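Local structure of uncharacterized protein AbaSI (Acinetobacter baumannii, 4PAR) at residues 32-42 against 143-154; 21-29 against 72-80. The protein is a 5-hydroxymethylcytosine-specific restriction endonuclease that cuts DNA and probably recognises the modified base through an SRA-like domain. The protein carries 3 engineered substitutions. All coordinates share one frame; numbering follows the deposited sequence.

Contact 1 (32-42 against 143-154); sequences RIIHLLNDFTL and IDKIIEEIKTAK
Asp39 carries CG trans to the backbone N (chi1 -176°), and Lys154 does the same (chi1 -172°) and stays extended to its tip. These torsions send the two groups across the gap, where they meet from opposite directions, and Asp39 OD2 forms a salt bridge with Lys154 NZ. The modelled separation is too short to be taken literally at this resolution. Asp39 OD1 turns back to its own chain. Asp39 OD1 accepts the backbone N-H of Thr41 (Thr41 N at 2.9 Å), an Asx turn, and also the Thr41 hydroxyl, both from the same face of the carboxylate plane. Leu42 CD1 lies along the Lys154 chain, 3.6 Å from Lys154 CD. Leu42 CD2 meets Ile150 CG2 at 3.6 Å. Leu37 CD2 reaches that same Ile150 CG2 at 4.0 Å, its side chain crossing at about a right angle. Ile147 CD1 abuts Leu36 CB at 3.5 Å, and Ile33 CG1 packs on Ile143 CG2 at 3.5 Å. Helix segments 32-37 and 143-154 cross at -56°. Ile33 and Ile146 both also touch Ile71 of strand 69-74, so the helix pair packs on the sheet of the PD-(D/E)XK-type nuclease domain. Arg32 NH2 hydrogen-bonds to Asn38 OD1 of the second subunit. The chemistry is that of an apolar helix interface with one ion pair at its end, where the two Thr41 bonds to OD1 should limit rotation of the carboxylate and keep OD2 turned to the lysine.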
loop_
_atom_site.group_PDB
_atom_site.type_symbol
_atom_site.label_atom_id
_atom_site.label_comp_id
_atom_site.label_asym_id
_atom_site.label_seq_id
_atom_site.Cartn_x
_atom_site.Cartn_y
_atom_site.Cartn_z
ATOM N N ARG F 32 -12.768 -25.662 12.735
ATOM C CA ARG F 32 -13.368 -26.779 13.450
ATOM C C ARG F 32 -12.290 -27.726 13.981
ATOM O O ARG F 32 -12.386 -28.199 15.116
ATOM C CB ARG F 32 -14.366 -27.545 12.578
ATOM C CG ARG F 32 -15.070 -28.639 13.366
ATOM C CD ARG F 32 -16.180 -29.317 12.596
ATOM N NE ARG F 32 -16.631 -30.522 13.288
ATOM C CZ ARG F 32 -17.612 -30.554 14.184
ATOM N NH1 ARG F 32 -18.263 -29.441 14.507
ATOM N NH2 ARG F 32 -17.944 -31.701 14.757
ATOM N N ILE F 33 -11.260 -27.987 13.176
ATOM C CA ILE F 33 -10.148 -28.826 13.633
ATOM C C ILE F 33 -9.511 -28.250 14.890
ATOM O O ILE F 33 -9.356 -28.948 15.894
ATOM C CB ILE F 33 -9.048 -28.986 12.561
ATOM C CG1 ILE F 33 -9.531 -29.887 11.427
ATOM C CG2 ILE F 33 -7.776 -29.577 13.173
ATOM C CD1 ILE F 33 -8.501 -30.098 10.358
ATOM N N ILE F 34 -9.156 -26.970 14.836
ATOM C CA ILE F 34 -8.525 -26.329 15.980
ATOM C C ILE F 34 -9.401 -26.362 17.225
ATOM O O ILE F 34 -8.946 -26.800 18.282
ATOM C CB ILE F 34 -8.161 -24.885 15.678
ATOM C CG1 ILE F 34 -7.208 -24.839 14.490
ATOM C CG2 ILE F 34 -7.499 -24.260 16.890
ATOM C CD1 ILE F 34 -5.926 -25.614 14.728
ATOM N N HIS F 35 -10.648 -25.914 17.108
ATOM C CA HIS F 35 -11.518 -25.836 18.286
ATOM C C HIS F 35 -11.832 -27.204 18.876
ATOM O O HIS F 35 -11.883 -27.351 20.090
ATOM C CB HIS F 35 -12.826 -25.116 17.957
ATOM C CG HIS F 35 -12.648 -23.669 17.633
ATOM N ND1 HIS F 35 -13.460 -23.001 16.744
ATOM C CD2 HIS F 35 -11.739 -22.765 18.069
ATOM C CE1 HIS F 35 -13.059 -21.746 16.646
ATOM N NE2 HIS F 35 -12.018 -21.577 17.440
ATOM N N LEU F 36 -12.050 -28.200 18.027
ATOM C CA LEU F 36 -12.374 -29.534 18.520
ATOM C C LEU F 36 -11.138 -30.203 19.113
ATOM O O LEU F 36 -11.245 -31.034 20.017
ATOM C CB LEU F 36 -12.964 -30.398 17.407
ATOM C CG LEU F 36 -14.485 -30.409 17.246
ATOM C CD1 LEU F 36 -15.027 -29.014 17.015
ATOM C CD2 LEU F 36 -14.878 -31.332 16.103
ATOM N N LEU F 37 -9.968 -29.858 18.590
ATOM C CA LEU F 37 -8.721 -30.274 19.215
ATOM C C LEU F 37 -8.485 -29.497 20.507
ATOM O O LEU F 37 -8.307 -30.084 21.569
ATOM C CB LEU F 37 -7.549 -30.073 18.251
ATOM C CG LEU F 37 -6.116 -30.174 18.780
ATOM C CD1 LEU F 37 -5.862 -31.505 19.473
ATOM C CD2 LEU F 37 -5.129 -29.970 17.645
ATOM N N ASN F 38 -8.474 -28.172 20.377
ATOM C CA ASN F 38 -8.271 -27.200 21.463
ATOM C C ASN F 38 -7.159 -27.588 22.462
ATOM O O ASN F 38 -7.279 -27.412 23.674
ATOM C CB ASN F 38 -9.622 -26.872 22.154
ATOM C CG ASN F 38 -9.969 -27.774 23.326
ATOM O OD1 ASN F 38 -10.520 -27.346 24.333
ATOM N ND2 ASN F 38 -9.620 -29.048 23.192
ATOM N N ASP F 39 -6.056 -28.092 21.916
ATOM C CA ASP F 39 -4.806 -28.220 22.660
ATOM C C ASP F 39 -3.843 -27.155 22.158
ATOM O O ASP F 39 -3.368 -27.225 21.024
ATOM C CB ASP F 39 -4.194 -29.613 22.493
ATOM C CG ASP F 39 -2.937 -29.815 23.338
ATOM O OD1 ASP F 39 -2.388 -28.828 23.875
ATOM O OD2 ASP F 39 -2.492 -30.975 23.459
ATOM N N PHE F 40 -3.553 -26.169 22.998
ATOM C CA PHE F 40 -2.708 -25.062 22.573
ATOM C C PHE F 40 -1.245 -25.220 22.977
ATOM O O PHE F 40 -0.430 -24.328 22.752
ATOM C CB PHE F 40 -3.295 -23.751 23.080
ATOM C CG PHE F 40 -4.581 -23.393 22.397
ATOM C CD1 PHE F 40 -5.794 -23.830 22.903
ATOM C CD2 PHE F 40 -4.572 -22.673 21.215
ATOM C CE1 PHE F 40 -6.977 -23.523 22.261
ATOM C CE2 PHE F 40 -5.749 -22.364 20.569
ATOM C CZ PHE F 40 -6.953 -22.790 21.093
ATOM N N THR F 41 -0.905 -26.366 23.554
ATOM C CA THR F 41 0.500 -26.736 23.656
ATOM C C THR F 41 1.005 -27.071 22.251
ATOM O O THR F 41 2.208 -27.202 22.022
ATOM C CB THR F 41 0.727 -27.933 24.599
ATOM O OG1 THR F 41 0.091 -29.099 24.063
ATOM C CG2 THR F 41 0.164 -27.637 25.981
ATOM N N LEU F 42 0.064 -27.202 21.318
ATOM C CA LEU F 42 0.370 -27.457 19.916
ATOM C C LEU F 42 0.381 -26.170 19.100
ATOM O O LEU F 42 -0.658 -25.550 18.900
ATOM C CB LEU F 42 -0.649 -28.427 19.317
ATOM C CG LEU F 42 -0.312 -29.916 19.293
ATOM C CD1 LEU F 42 0.191 -30.394 20.644
ATOM C CD2 LEU F 42 -1.541 -30.699 18.871
ATOM N N ILE F 143 -12.705 -34.883 9.800
ATOM C CA ILE F 143 -12.004 -34.014 10.733
ATOM C C ILE F 143 -11.721 -34.730 12.057
ATOM O O ILE F 143 -10.642 -34.579 12.630
ATOM C CB ILE F 143 -12.797 -32.727 10.976
ATOM C CG1 ILE F 143 -12.729 -31.854 9.722
ATOM C CG2 ILE F 143 -12.264 -31.984 12.193
ATOM C CD1 ILE F 143 -13.779 -30.773 9.673
ATOM N N ASP F 144 -12.673 -35.535 12.521
ATOM C CA ASP F 144 -12.512 -36.257 13.780
ATOM C C ASP F 144 -11.327 -37.213 13.717
ATOM O O ASP F 144 -10.491 -37.247 14.634
ATOM C CB ASP F 144 -13.787 -37.024 14.137
ATOM C CG ASP F 144 -14.920 -36.111 14.574
ATOM O OD1 ASP F 144 -14.655 -34.930 14.891
ATOM O OD2 ASP F 144 -16.078 -36.578 14.609
ATOM N N LYS F 145 -11.246 -37.983 12.633
ATOM C CA LYS F 145 -10.127 -38.911 12.482
ATOM C C LYS F 145 -8.811 -38.129 12.391
ATOM O O LYS F 145 -7.806 -38.533 12.981
ATOM C CB LYS F 145 -10.313 -39.834 11.263
ATOM C CG LYS F 145 -10.333 -39.134 9.913
ATOM C CD LYS F 145 -10.416 -40.095 8.734
ATOM C CE LYS F 145 -10.549 -39.329 7.415
ATOM N NZ LYS F 145 -9.664 -38.119 7.348
ATOM N N ILE F 146 -8.814 -36.996 11.689
ATOM C CA ILE F 146 -7.606 -36.174 11.648
ATOM C C ILE F 146 -7.166 -35.741 13.054
ATOM O O ILE F 146 -5.984 -35.829 13.400
ATOM C CB ILE F 146 -7.804 -34.938 10.758
ATOM C CG1 ILE F 146 -7.736 -35.351 9.287
ATOM C CG2 ILE F 146 -6.745 -33.884 11.053
ATOM C CD1 ILE F 146 -7.823 -34.201 8.322
ATOM N N ILE F 147 -8.124 -35.296 13.864
ATOM C CA ILE F 147 -7.857 -34.913 15.250
ATOM C C ILE F 147 -7.253 -36.071 16.039
ATOM O O ILE F 147 -6.322 -35.881 16.828
ATOM C CB ILE F 147 -9.139 -34.432 15.956
ATOM C CG1 ILE F 147 -9.651 -33.150 15.308
ATOM C CG2 ILE F 147 -8.881 -34.178 17.429
ATOM C CD1 ILE F 147 -11.080 -32.820 15.668
ATOM N N GLU F 148 -7.776 -37.274 15.822
ATOM C CA GLU F 148 -7.225 -38.445 16.499
ATOM C C GLU F 148 -5.786 -38.735 16.066
ATOM O O GLU F 148 -4.947 -39.106 16.892
ATOM C CB GLU F 148 -8.106 -39.672 16.259
ATOM C CG GLU F 148 -9.199 -39.843 17.297
ATOM C CD GLU F 148 -8.652 -39.951 18.710
ATOM O OE1 GLU F 148 -7.537 -40.491 18.885
ATOM O OE2 GLU F 148 -9.335 -39.490 19.651
ATOM N N GLU F 149 -5.501 -38.561 14.778
ATOM C CA GLU F 149 -4.140 -38.734 14.274
ATOM C C GLU F 149 -3.188 -37.725 14.920
ATOM O O GLU F 149 -2.063 -38.066 15.303
ATOM C CB GLU F 149 -4.104 -38.596 12.748
ATOM C CG GLU F 149 -4.612 -39.817 11.989
ATOM C CD GLU F 149 -3.636 -40.984 12.036
ATOM O OE1 GLU F 149 -2.469 -40.771 12.433
ATOM O OE2 GLU F 149 -4.036 -42.115 11.676
ATOM N N ILE F 150 -3.652 -36.486 15.041
ATOM C CA ILE F 150 -2.885 -35.440 15.710
ATOM C C ILE F 150 -2.587 -35.809 17.159
ATOM O O ILE F 150 -1.440 -35.743 17.604
ATOM C CB ILE F 150 -3.629 -34.092 15.685
ATOM C CG1 ILE F 150 -3.819 -33.610 14.247
ATOM C CG2 ILE F 150 -2.883 -33.055 16.504
ATOM C CD1 ILE F 150 -4.537 -32.291 14.152
ATOM N N LYS F 151 -3.625 -36.202 17.890
ATOM C CA LYS F 151 -3.471 -36.548 19.296
ATOM C C LYS F 151 -2.513 -37.721 19.488
ATOM O O LYS F 151 -1.687 -37.710 20.402
ATOM C CB LYS F 151 -4.830 -36.870 19.923
ATOM C CG LYS F 151 -5.684 -35.646 20.208
ATOM C CD LYS F 151 -6.965 -36.018 20.940
ATOM C CE LYS F 151 -7.705 -34.778 21.421
ATOM N NZ LYS F 151 -8.987 -35.128 22.094
ATOM N N THR F 152 -2.613 -38.724 18.621
ATOM C CA THR F 152 -1.800 -39.922 18.787
ATOM C C THR F 152 -0.351 -39.655 18.374
ATOM O O THR F 152 0.578 -40.259 18.916
ATOM C CB THR F 152 -2.385 -41.126 17.997
ATOM O OG1 THR F 152 -1.817 -42.348 18.488
ATOM C CG2 THR F 152 -2.126 -41.001 16.500
ATOM N N ALA F 153 -0.152 -38.732 17.436
ATOM C CA ALA F 153 1.198 -38.309 17.086
ATOM C C ALA F 153 1.813 -37.555 18.261
ATOM O O ALA F 153 2.981 -37.763 18.616
ATOM C CB ALA F 153 1.187 -37.445 15.838
ATOM N N LYS F 154 1.010 -36.684 18.867
ATOM C CA LYS F 154 1.443 -35.933 20.037
ATOM C C LYS F 154 1.824 -36.886 21.163
ATOM O O LYS F 154 2.786 -36.650 21.890
ATOM C CB LYS F 154 0.351 -34.969 20.510
ATOM C CG LYS F 154 0.814 -34.024 21.610
ATOM C CD LYS F 154 -0.342 -33.516 22.448
ATOM C CE LYS F 154 0.161 -32.767 23.673
ATOM N NZ LYS F 154 -0.947 -32.402 24.600
#

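Contact 2 (21-29 against 72-80); sequences KNKRYEAYV and EVDEGHHFL
Lys23 lies against Glu75 and Val73 along its whole side chain. Lys23 CB is 3.4 Å from Glu75 OE2, and Lys23 CG is 4.0 Å from the same oxygen. Lys23 CD passes 3.6 Å from Val73 O. The bend at chi3 (-86°) then swings CE and NZ, and CE stays close to that carbonyl too. Lys23 NZ finally donates to Val73 O at 3.2 Å, in the carbonyl plane and on a lone pair. NZ also forms a salt bridge with Asp61 of strand 57-64, whose OD2 accepts Val73 N-H as well. The lysine thus ties the turn before helix 26-37 to two strands of the mixed sheet of the PD-(D/E)XK-type nuclease domain, 57-64 and 69-74. The contact comes within about 7 Å of the bound DNA at its nearest atom. Glu75 grips the helix start from just past the end of strand 69-74. Its chain is extended beyond CG, and Glu75 OE2 accepts the N-H of Tyr25 (Tyr25 N at 2.8 Å) in a nearly straight bond (174°), close to its own C-O axis. Tyr25 is the N-cap residue of the helix. Its ring stands nearly perpendicular to the Glu75 carboxylate, and Tyr25 CB touches Val73 CG1 at 4.1 Å. One turn on, the Val73 CG2 methyl points into the fork of Val29, 3.6 Å from Val29 CB. Arg24 NH2 forms a salt bridge with Asp11 of the second subunit.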
loop_
_atom_site.group_PDB
_atom_site.type_symbol
_atom_site.label_atom_id
_atom_site.label_comp_id
_atom_site.label_asym_id
_atom_site.label_seq_id
_atom_site.Cartn_x
_atom_site.Cartn_y
_atom_site.Cartn_z
ATOM N N LYS F 21 -9.260 -15.813 3.054
ATOM C CA LYS F 21 -9.397 -17.209 2.633
ATOM C C LYS F 21 -8.899 -17.473 1.220
ATOM O O LYS F 21 -9.227 -16.743 0.286
ATOM C CB LYS F 21 -10.861 -17.647 2.736
ATOM C CG LYS F 21 -11.379 -17.773 4.158
ATOM C CD LYS F 21 -12.901 -17.861 4.185
ATOM C CE LYS F 21 -13.410 -19.011 3.330
ATOM N NZ LYS F 21 -12.907 -20.331 3.805
ATOM N N ASN F 22 -8.092 -18.518 1.072
ATOM C CA ASN F 22 -7.694 -18.996 -0.245
ATOM C C ASN F 22 -8.767 -19.887 -0.854
ATOM O O ASN F 22 -9.083 -19.787 -2.038
ATOM C CB ASN F 22 -6.371 -19.744 -0.158
ATOM C CG ASN F 22 -5.221 -18.835 0.189
ATOM O OD1 ASN F 22 -5.201 -17.670 -0.210
ATOM N ND2 ASN F 22 -4.256 -19.355 0.939
ATOM N N LYS F 23 -9.327 -20.753 -0.019
ATOM C CA LYS F 23 -10.328 -21.713 -0.452
ATOM C C LYS F 23 -11.657 -21.497 0.261
ATOM O O LYS F 23 -11.701 -20.967 1.368
ATOM C CB LYS F 23 -9.823 -23.138 -0.216
ATOM C CG LYS F 23 -8.937 -23.652 -1.331
ATOM C CD LYS F 23 -8.248 -24.942 -0.948
ATOM C CE LYS F 23 -6.955 -24.665 -0.207
ATOM N NZ LYS F 23 -6.210 -25.916 0.119
ATOM N N ARG F 24 -12.734 -21.929 -0.385
ATOM C CA ARG F 24 -14.096 -21.713 0.096
ATOM C C ARG F 24 -14.411 -22.421 1.417
ATOM O O ARG F 24 -15.040 -21.845 2.304
ATOM C CB ARG F 24 -15.084 -22.164 -0.980
ATOM C CG ARG F 24 -16.539 -22.106 -0.573
ATOM C CD ARG F 24 -17.422 -22.111 -1.796
ATOM N NE ARG F 24 -18.673 -22.821 -1.562
ATOM C CZ ARG F 24 -19.799 -22.238 -1.168
ATOM N NH1 ARG F 24 -19.828 -20.926 -0.962
ATOM N NH2 ARG F 24 -20.895 -22.967 -0.983
ATOM N N TYR F 25 -13.983 -23.672 1.537
ATOM C CA TYR F 25 -14.249 -24.471 2.730
ATOM C C TYR F 25 -13.100 -24.457 3.742
ATOM O O TYR F 25 -13.125 -25.210 4.717
ATOM C CB TYR F 25 -14.583 -25.906 2.332
ATOM C CG TYR F 25 -15.996 -26.059 1.815
ATOM C CD1 TYR F 25 -16.417 -25.381 0.679
ATOM C CD2 TYR F 25 -16.910 -26.873 2.466
ATOM C CE1 TYR F 25 -17.709 -25.508 0.205
ATOM C CE2 TYR F 25 -18.205 -27.009 1.997
ATOM C CZ TYR F 25 -18.598 -26.323 0.867
ATOM O OH TYR F 25 -19.885 -26.455 0.396
ATOM N N GLU F 26 -12.091 -23.624 3.493
ATOM C CA GLU F 26 -10.884 -23.576 4.327
ATOM C C GLU F 26 -11.153 -23.183 5.791
ATOM O O GLU F 26 -10.837 -23.937 6.717
ATOM C CB GLU F 26 -9.876 -22.605 3.708
ATOM C CG GLU F 26 -8.575 -22.462 4.478
ATOM C CD GLU F 26 -7.856 -21.157 4.176
ATOM O OE1 GLU F 26 -8.342 -20.391 3.308
ATOM O OE2 GLU F 26 -6.808 -20.896 4.817
ATOM N N ALA F 27 -11.742 -22.006 5.987
ATOM C CA ALA F 27 -12.059 -21.500 7.321
ATOM C C ALA F 27 -12.847 -22.497 8.155
ATOM O O ALA F 27 -12.566 -22.678 9.339
ATOM C CB ALA F 27 -12.831 -20.208 7.216
ATOM N N TYR F 28 -13.830 -23.146 7.541
ATOM C CA TYR F 28 -14.689 -24.059 8.283
ATOM C C TYR F 28 -13.904 -25.232 8.826
ATOM O O TYR F 28 -13.933 -25.525 10.028
ATOM C CB TYR F 28 -15.828 -24.583 7.412
ATOM C CG TYR F 28 -16.809 -25.412 8.205
ATOM C CD1 TYR F 28 -17.793 -24.798 8.975
ATOM C CD2 TYR F 28 -16.743 -26.803 8.210
ATOM C CE1 TYR F 28 -18.691 -25.538 9.716
ATOM C CE2 TYR F 28 -17.643 -27.558 8.955
ATOM C CZ TYR F 28 -18.617 -26.913 9.707
ATOM O OH TYR F 28 -19.524 -27.631 10.454
ATOM N N VAL F 29 -13.205 -25.898 7.916
ATOM C CA VAL F 29 -12.466 -27.103 8.235
ATOM C C VAL F 29 -11.389 -26.816 9.265
ATOM O O VAL F 29 -11.285 -27.515 10.277
ATOM C CB VAL F 29 -11.839 -27.713 6.978
ATOM C CG1 VAL F 29 -10.896 -28.840 7.346
ATOM C CG2 VAL F 29 -12.936 -28.209 6.040
ATOM N N GLU F 72 -4.836 -30.297 4.383
ATOM C CA GLU F 72 -5.231 -29.625 3.158
ATOM C C GLU F 72 -6.705 -29.880 2.857
ATOM O O GLU F 72 -7.155 -31.031 2.835
ATOM C CB GLU F 72 -4.370 -30.109 1.995
ATOM C CG GLU F 72 -4.747 -29.520 0.657
ATOM C CD GLU F 72 -3.976 -30.142 -0.487
ATOM O OE1 GLU F 72 -3.959 -31.386 -0.590
ATOM O OE2 GLU F 72 -3.381 -29.382 -1.279
ATOM N N VAL F 73 -7.455 -28.807 2.638
ATOM C CA VAL F 73 -8.810 -28.932 2.129
ATOM C C VAL F 73 -8.779 -29.179 0.620
ATOM O O VAL F 73 -8.178 -28.399 -0.130
ATOM C CB VAL F 73 -9.644 -27.670 2.430
ATOM C CG1 VAL F 73 -10.940 -27.698 1.640
ATOM C CG2 VAL F 73 -9.904 -27.549 3.930
ATOM N N ASP F 74 -9.393 -30.279 0.182
ATOM C CA ASP F 74 -9.538 -30.564 -1.243
ATOM C C ASP F 74 -10.929 -30.184 -1.718
ATOM O O ASP F 74 -11.935 -30.734 -1.271
ATOM C CB ASP F 74 -9.277 -32.044 -1.569
ATOM C CG ASP F 74 -9.280 -32.333 -3.089
ATOM O OD1 ASP F 74 -9.658 -31.439 -3.883
ATOM O OD2 ASP F 74 -8.908 -33.458 -3.491
ATOM N N GLU F 75 -10.944 -29.178 -2.569
ATOM C CA GLU F 75 -12.047 -28.843 -3.415
ATOM C C GLU F 75 -11.583 -29.068 -4.826
ATOM O O GLU F 75 -12.258 -29.673 -5.626
ATOM C CB GLU F 75 -12.372 -27.382 -3.256
ATOM C CG GLU F 75 -12.232 -26.886 -1.841
ATOM C CD GLU F 75 -12.623 -25.440 -1.716
ATOM O OE1 GLU F 75 -12.864 -24.815 -2.751
ATOM O OE2 GLU F 75 -12.687 -24.925 -0.596
ATOM N N GLY F 76 -10.404 -28.560 -5.140
ATOM C CA GLY F 76 -9.854 -28.801 -6.448
ATOM C C GLY F 76 -10.692 -28.252 -7.567
ATOM O O GLY F 76 -11.769 -28.730 -7.818
ATOM N N HIS F 77 -10.211 -27.238 -8.252
ATOM C CA HIS F 77 -10.829 -26.846 -9.488
ATOM C C HIS F 77 -11.626 -25.590 -9.513
ATOM O O HIS F 77 -11.727 -24.964 -10.567
ATOM C CB HIS F 77 -11.662 -27.983 -10.047
ATOM C CG HIS F 77 -10.880 -28.941 -10.912
ATOM N ND1 HIS F 77 -9.955 -28.531 -11.790
ATOM C CD2 HIS F 77 -10.932 -30.324 -11.019
ATOM C CE1 HIS F 77 -9.431 -29.596 -12.415
ATOM N NE2 HIS F 77 -10.031 -30.690 -11.944
ATOM N N HIS F 78 -12.222 -25.175 -8.412
ATOM C CA HIS F 78 -13.044 -23.993 -8.491
ATOM C C HIS F 78 -12.433 -22.814 -7.822
ATOM O O HIS F 78 -12.667 -21.659 -8.199
ATOM C CB HIS F 78 -14.388 -24.277 -7.885
ATOM C CG HIS F 78 -14.888 -25.662 -8.155
ATOM N ND1 HIS F 78 -15.909 -25.907 -8.980
ATOM C CD2 HIS F 78 -14.475 -26.884 -7.664
ATOM C CE1 HIS F 78 -16.142 -27.222 -9.012
ATOM N NE2 HIS F 78 -15.263 -27.818 -8.209
ATOM N N PHE F 79 -11.593 -23.152 -6.857
ATOM C CA PHE F 79 -10.805 -22.230 -6.056
ATOM C C PHE F 79 -11.238 -20.806 -6.045
ATOM O O PHE F 79 -10.440 -19.917 -5.882
ATOM C CB PHE F 79 -9.327 -22.310 -6.400
ATOM C CG PHE F 79 -9.051 -22.636 -7.824
ATOM C CD1 PHE F 79 -8.801 -23.926 -8.197
ATOM C CD2 PHE F 79 -9.019 -21.654 -8.765
ATOM C CE1 PHE F 79 -8.535 -24.242 -9.500
ATOM C CE2 PHE F 79 -8.755 -21.951 -10.071
ATOM C CZ PHE F 79 -8.512 -23.250 -10.443
ATOM N N LEU F 80 -12.521 -20.594 -6.175
ATOM C CA LEU F 80 -13.048 -19.351 -5.731
ATOM C C LEU F 80 -12.222 -18.229 -6.285
ATOM O O LEU F 80 -11.276 -17.791 -5.664
ATOM C CB LEU F 80 -12.926 -19.327 -4.221
ATOM C CG LEU F 80 -13.381 -18.057 -3.553
ATOM C CD1 LEU F 80 -12.617 -17.919 -2.257
ATOM C CD2 LEU F 80 -13.054 -16.920 -4.497
#

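From the N terminus the chain passes through 21-29 into helix 26-37. Both contacts use this helix. Contact 2 uses its start and contact 1 its second half and the turn after it. The chain then runs through strands 45-51 and 57-64 to strand 69-74, where 72-80 returns to the helix start and closes contact 2. Contact 1 closes later, after strand 119-124, when helix 136-159 comes back to 32-42. The two loops cross and do not nest. The contacts meet where Ile143 CD1 touches Val29 O at 4.1 Å. Together they fix helix 26-37 to the sheet and to helix 136-159. Both also reach the second subunit.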